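Local coordinates for 3,4-dihydroxy-2-butanone 4-phosphate synthase (Acinetobacter baumannii, PDB 6MNZ), which probably converts D-ribulose 5-phosphate to 3,4-dihydroxy-2-butanone 4-phosphate and formate in riboflavin biosynthesis, at residues K263-K266 with A267-E270; L298-L301 with G302-L305. All blocks are in the same frame, centred on the assembly; numbering follows the deposited sequence.

Contacts 1 and 2 lie in series along the chain, both within the region related to GTP cyclohydrolase II and on the same side of the chain's centre. Their centres are 20 Å apart and their nearest atoms about 9 Å, so they do not touch. Contact 1 is a short helix with a lysine-glutamate pair on its flank; contact 2 is a loop that ends in a beta turn. Both are also reached by the second subunit. Neither is near the predicted ribulose phosphate and metal site of the synthase region. A sulfate, probably from the crystallisation liquor, lies about 3 Å from the side chain of L264 in contact 1.

Contact 1. Residues K263-K266 with A267-E270; sequences KLNK and ADGE
K266 and E270 form a salt bridge between positions i and i+4 at the short helix 266-269, which follows the loop after strand 248-253. K266 NZ lies 3.1 Å from E270 OE2, a salt bridge whose hydrogen bond is weak, while OE1 of the same carboxylate stands back at 3.7 Å from NZ. The approach is made alongside as well as at the end: K266 CD and CE come to 3.3 and 3.4 Å from E270 OE2, and the lysine chain passes slantwise across the glutamate. K266 leaves the backbone with CG anti to N (chi1 -163°), and a bend at chi2 of -104° swings the rest of the lysine toward the glutamate. E270 comes to meet it with its chain extended beyond CG, and that CG lies 3.3 Å from K266 O.

The backbone ties the same two residues together, for E270 N donates to K266 O at 3.0 Å. One residue earlier, G269 N donates to N265 O at 2.7 Å. Both are i to i+4 bonds of alpha-helical type, and together they tie N265 and K266 to the residues four places on. D268 sends its side chain to the other flank, and its CB passes 3.2 Å from N265 O.

N265 and D268 are buried against L290 of strand 290-292, while H253 and R251 of strand 248-253 meet N265 and D268 respectively. K266 instead lies on Y218 and packs against K263 of the second subunit, so the helix sits between its own sheet and the dimer partner.

Contact 2. Residues L298-L301 with G302-L305; sequences LQDL and GPAL
D300 and P303 pack together in this local contact, a side chain meeting a proline ring three residues on in the loop between strand 290-292 and helix 320-336. From its base, D300 CB rests 3.6 Å from P303 CD, with the ring's CG a little farther off. The next atom, D300 CG, is more distant, and OD1 stays 4.0 Å from P303 CD. OD2 turns to other partners. It receives a weak bond from L301 N at 2.8 Å and a hydrogen bond from the indole NE1 of W292 of the second subunit. The first torsion, CG anti to N at -167°, is what carries the carboxylate past the proline to these donors. D300 O also lies against the ring, 3.4 Å from P303 CD.

P303 is the second residue of a type II beta turn from G302 to L305, closed by L305 N donating to G302 O at 2.7 Å; A304 follows it with a positive phi of 73°. The turn brings L305 back over the loop, where its CB lies 3.2 Å from L301 O. Q299 extends beyond CG toward the same turn, running antiparallel to the P303 side chain as it passes. Its NE2 stops 3.3 Å from P303 O at an angle too poor for a hydrogen bond, and its OE1 meets L305 CD1.

Between the two halves, then, the contact is van der Waals in character; its polar strength lies in the turn's own backbone bond and in D300, a buried residue whose OD2 is held chiefly by W292 of the second subunit and weakly by L301 N.

Contact 1. Residues K263-K266 with A267-E270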
ATOM      1  N   LYS A 263      -6.738 -24.957   6.715  1.00 95.96           N
ATOM      2  CA  LYS A 263      -6.835 -25.443   5.339  1.00105.33           C
ATOM      3  C   LYS A 263      -8.298 -25.340   4.913  1.00 86.85           C
ATOM      4  O   LYS A 263      -9.093 -26.242   5.194  1.00 96.13           O
ATOM      5  CB  LYS A 263      -6.321 -26.874   5.220  1.00105.40           C
ATOM      6  CG  LYS A 263      -4.835 -27.040   5.509  1.00 84.78           C
ATOM      7  CD  LYS A 263      -4.353 -28.453   5.179  1.00 95.33           C
ATOM      8  CE  LYS A 263      -5.175 -29.515   5.902  1.00 86.72           C
ATOM      9  NZ  LYS A 263      -4.424 -30.787   6.107  1.00 53.73           N
ATOM     10  N   LEU A 264      -8.638 -24.248   4.229  1.00 74.33           N
ATOM     11  CA  LEU A 264      -9.908 -24.125   3.523  1.00 70.69           C
ATOM     12  C   LEU A 264      -9.736 -24.026   2.014  1.00 50.76           C
ATOM     13  O   LEU A 264     -10.385 -24.767   1.271  1.00 59.85           O
ATOM     14  CB  LEU A 264     -10.674 -22.896   4.043  1.00 80.19           C
ATOM     15  CG  LEU A 264     -12.198 -23.009   4.171  1.00 63.07           C
ATOM     16  CD1 LEU A 264     -12.611 -24.154   5.086  1.00 52.45           C
ATOM     17  CD2 LEU A 264     -12.782 -21.691   4.679  1.00 61.93           C
ATOM     18  N   ASN A 265      -8.896 -23.103   1.535  1.00 59.41           N
ATOM     19  CA  ASN A 265      -8.748 -22.919   0.094  1.00 51.57           C
ATOM     20  C   ASN A 265      -8.249 -24.192  -0.582  1.00 65.72           C
ATOM     21  O   ASN A 265      -8.651 -24.494  -1.712  1.00 65.50           O
ATOM     22  CB  ASN A 265      -7.791 -21.762  -0.194  1.00 59.79           C
ATOM     23  CG  ASN A 265      -7.665 -21.467  -1.676  1.00 54.28           C
ATOM     24  OD1 ASN A 265      -8.628 -21.600  -2.431  1.00 45.61           O
ATOM     25  ND2 ASN A 265      -6.483 -21.030  -2.095  1.00 53.35           N
ATOM     26  N   LYS A 266      -7.252 -24.850   0.011  1.00 71.79           N
ATOM     27  CA  LYS A 266      -6.800 -26.134  -0.518  1.00 70.25           C
ATOM     28  C   LYS A 266      -7.936 -27.149  -0.525  1.00 70.67           C
ATOM     29  O   LYS A 266      -8.342 -27.628  -1.589  1.00 71.39           O
ATOM     30  CB  LYS A 266      -5.620 -26.658   0.297  1.00 74.29           C
ATOM     31  CG  LYS A 266      -4.835 -27.753  -0.410  1.00 51.29           C
ATOM     32  CD  LYS A 266      -5.138 -29.132   0.154  1.00 71.21           C
ATOM     33  CE  LYS A 266      -4.519 -30.220  -0.715  1.00 82.40           C
ATOM     34  NZ  LYS A 266      -4.619 -31.572  -0.101  1.00 79.90           N
ATOM     35  N   ALA A 267      -8.612 -27.296   0.615  1.00 78.43           N
ATOM     36  CA  ALA A 267      -9.784 -28.157   0.712  1.00 62.04           C
ATOM     37  C   ALA A 267     -10.929 -27.639  -0.150  1.00 61.96           C
ATOM     38  O   ALA A 267     -12.050 -28.147  -0.063  1.00 73.00           O
ATOM     39  CB  ALA A 267     -10.238 -28.273   2.170  1.00 50.85           C
ATOM     40  N   ASP A 268     -10.700 -26.525  -0.843  1.00 55.14           N
ATOM     41  CA  ASP A 268     -11.548 -26.115  -1.955  1.00 55.16           C
ATOM     42  C   ASP A 268     -10.935 -26.401  -3.316  1.00 55.93           C
ATOM     43  O   ASP A 268     -11.663 -26.777  -4.241  1.00 48.75           O
ATOM     44  CB  ASP A 268     -11.856 -24.618  -1.853  1.00 60.53           C
ATOM     45  CG  ASP A 268     -12.644 -24.101  -3.039  1.00 73.24           C
ATOM     46  OD1 ASP A 268     -12.717 -22.865  -3.198  1.00 67.12           O
ATOM     47  OD2 ASP A 268     -13.329 -24.908  -3.700  1.00 76.83           O
ATOM     48  N   GLY A 269      -9.606 -26.368  -3.425  1.00 62.27           N
ATOM     49  CA  GLY A 269      -8.962 -26.808  -4.649  1.00 45.97           C
ATOM     50  C   GLY A 269      -9.247 -28.257  -4.990  1.00 46.66           C
ATOM     51  O   GLY A 269      -9.345 -28.611  -6.168  1.00 44.13           O
ATOM     52  N   GLU A 270      -9.428 -29.105  -3.981  1.00 51.85           N
ATOM     53  CA  GLU A 270      -9.604 -30.526  -4.256  1.00 50.81           C
ATOM     54  C   GLU A 270     -11.038 -30.807  -4.693  1.00 42.71           C
ATOM     55  O   GLU A 270     -11.247 -31.445  -5.730  1.00 35.94           O
ATOM     56  CB  GLU A 270      -9.236 -31.383  -3.041  1.00 63.96           C
ATOM     57  CG  GLU A 270      -8.130 -30.820  -2.163  1.00 64.43           C
ATOM     58  CD  GLU A 270      -7.831 -31.716  -0.976  1.00 64.39           C
ATOM     59  OE1 GLU A 270      -7.902 -32.953  -1.137  1.00 61.64           O
ATOM     60  OE2 GLU A 270      -7.688 -31.186   0.146  1.00 65.96           O
TER

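Contact 2. Residues L298-L301 with G302-L305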
ATOM      1  N   LEU A 298      -2.955  -8.019  -0.019  1.00 53.41           N
ATOM      2  CA  LEU A 298      -3.396  -9.125   0.821  1.00 65.30           C
ATOM      3  C   LEU A 298      -2.761  -8.995   2.198  1.00 55.77           C
ATOM      4  O   LEU A 298      -1.538  -8.861   2.314  1.00 59.48           O
ATOM      5  CB  LEU A 298      -3.027 -10.468   0.193  1.00 59.38           C
ATOM      6  CG  LEU A 298      -3.779 -10.856  -1.083  1.00 53.47           C
ATOM      7  CD1 LEU A 298      -3.329 -12.226  -1.570  1.00 37.40           C
ATOM      8  CD2 LEU A 298      -5.284 -10.836  -0.856  1.00 76.65           C
ATOM      9  N   GLN A 299      -3.596  -9.012   3.235  1.00 51.00           N
ATOM     10  CA  GLN A 299      -3.099  -8.851   4.592  1.00 57.74           C
ATOM     11  C   GLN A 299      -2.032  -9.895   4.885  1.00 55.92           C
ATOM     12  O   GLN A 299      -2.168 -11.066   4.522  1.00 48.92           O
ATOM     13  CB  GLN A 299      -4.242  -8.974   5.601  1.00 59.15           C
ATOM     14  CG  GLN A 299      -3.809  -8.739   7.041  1.00 62.51           C
ATOM     15  CD  GLN A 299      -4.963  -8.806   8.023  1.00 63.76           C
ATOM     16  OE1 GLN A 299      -5.945  -9.510   7.788  1.00 60.03           O
ATOM     17  NE2 GLN A 299      -4.768  -8.221   9.198  1.00 65.13           N
ATOM     18  N   ASP A 300      -1.003  -9.483   5.615  1.00 60.75           N
ATOM     19  CA  ASP A 300       0.042 -10.408   6.012  1.00 45.32           C
ATOM     20  C   ASP A 300      -0.430 -11.272   7.178  1.00 45.61           C
ATOM     21  O   ASP A 300      -1.449 -10.999   7.819  1.00 58.07           O
ATOM     22  CB  ASP A 300       1.310  -9.644   6.394  1.00 53.34           C
ATOM     23  CG  ASP A 300       2.518 -10.548   6.523  1.00 55.49           C
ATOM     24  OD1 ASP A 300       3.416 -10.223   7.327  1.00 56.08           O
ATOM     25  OD2 ASP A 300       2.510 -11.639   5.914  1.00 57.00           O
ATOM     26  N   LEU A 301       0.281 -12.380   7.392  1.00 45.62           N
ATOM     27  CA  LEU A 301      -0.180 -13.371   8.356  1.00 53.46           C
ATOM     28  C   LEU A 301      -0.035 -12.873   9.789  1.00 59.29           C
ATOM     29  O   LEU A 301      -0.835 -13.243  10.655  1.00 52.00           O
ATOM     30  CB  LEU A 301       0.588 -14.678   8.167  1.00 40.62           C
ATOM     31  CG  LEU A 301       0.262 -15.799   9.156  1.00 43.01           C
ATOM     32  CD1 LEU A 301      -1.232 -16.088   9.191  1.00 47.12           C
ATOM     33  CD2 LEU A 301       1.045 -17.051   8.799  1.00 51.56           C
ATOM     34  N   GLY A 302       0.956 -12.026  10.051  1.00 54.79           N
ATOM     35  CA  GLY A 302       1.228 -11.559  11.389  1.00 54.37           C
ATOM     36  C   GLY A 302       0.152 -10.630  11.911  1.00 49.98           C
ATOM     37  O   GLY A 302      -0.403 -10.838  12.995  1.00 53.46           O
ATOM     38  N   PRO A 303      -0.120  -9.544  11.174  1.00 52.98           N
ATOM     39  CA  PRO A 303      -0.938  -8.457  11.732  1.00 67.06           C
ATOM     40  C   PRO A 303      -2.248  -8.942  12.330  1.00 76.68           C
ATOM     41  O   PRO A 303      -3.033  -9.609  11.652  1.00 54.34           O
ATOM     42  CB  PRO A 303      -1.177  -7.548  10.520  1.00 59.14           C
ATOM     43  CG  PRO A 303       0.043  -7.735   9.679  1.00 56.75           C
ATOM     44  CD  PRO A 303       0.511  -9.159   9.897  1.00 53.57           C
ATOM     45  N   ALA A 304      -2.374  -8.808  13.650  1.00 91.92           N
ATOM     46  CA  ALA A 304      -3.564  -9.169  14.413  1.00 75.44           C
ATOM     47  C   ALA A 304      -3.733 -10.676  14.549  1.00 61.38           C
ATOM     48  O   ALA A 304      -4.615 -11.117  15.297  1.00 56.33           O
ATOM     49  CB  ALA A 304      -4.845  -8.577  13.807  1.00 82.75           C
ATOM     50  N   LEU A 305      -2.885 -11.480  13.911  1.00 58.72           N
ATOM     51  CA  LEU A 305      -3.166 -12.896  13.713  1.00 56.00           C
ATOM     52  C   LEU A 305      -1.930 -13.740  14.006  1.00 54.09           C
ATOM     53  O   LEU A 305      -1.831 -14.882  13.559  1.00 39.49           O
ATOM     54  CB  LEU A 305      -3.633 -13.161  12.283  1.00 53.26           C
ATOM     55  CG  LEU A 305      -4.875 -12.412  11.805  1.00 71.10           C
ATOM     56  CD1 LEU A 305      -4.940 -12.443  10.285  1.00 68.83           C
ATOM     57  CD2 LEU A 305      -6.131 -13.006  12.417  1.00 79.38           C
TER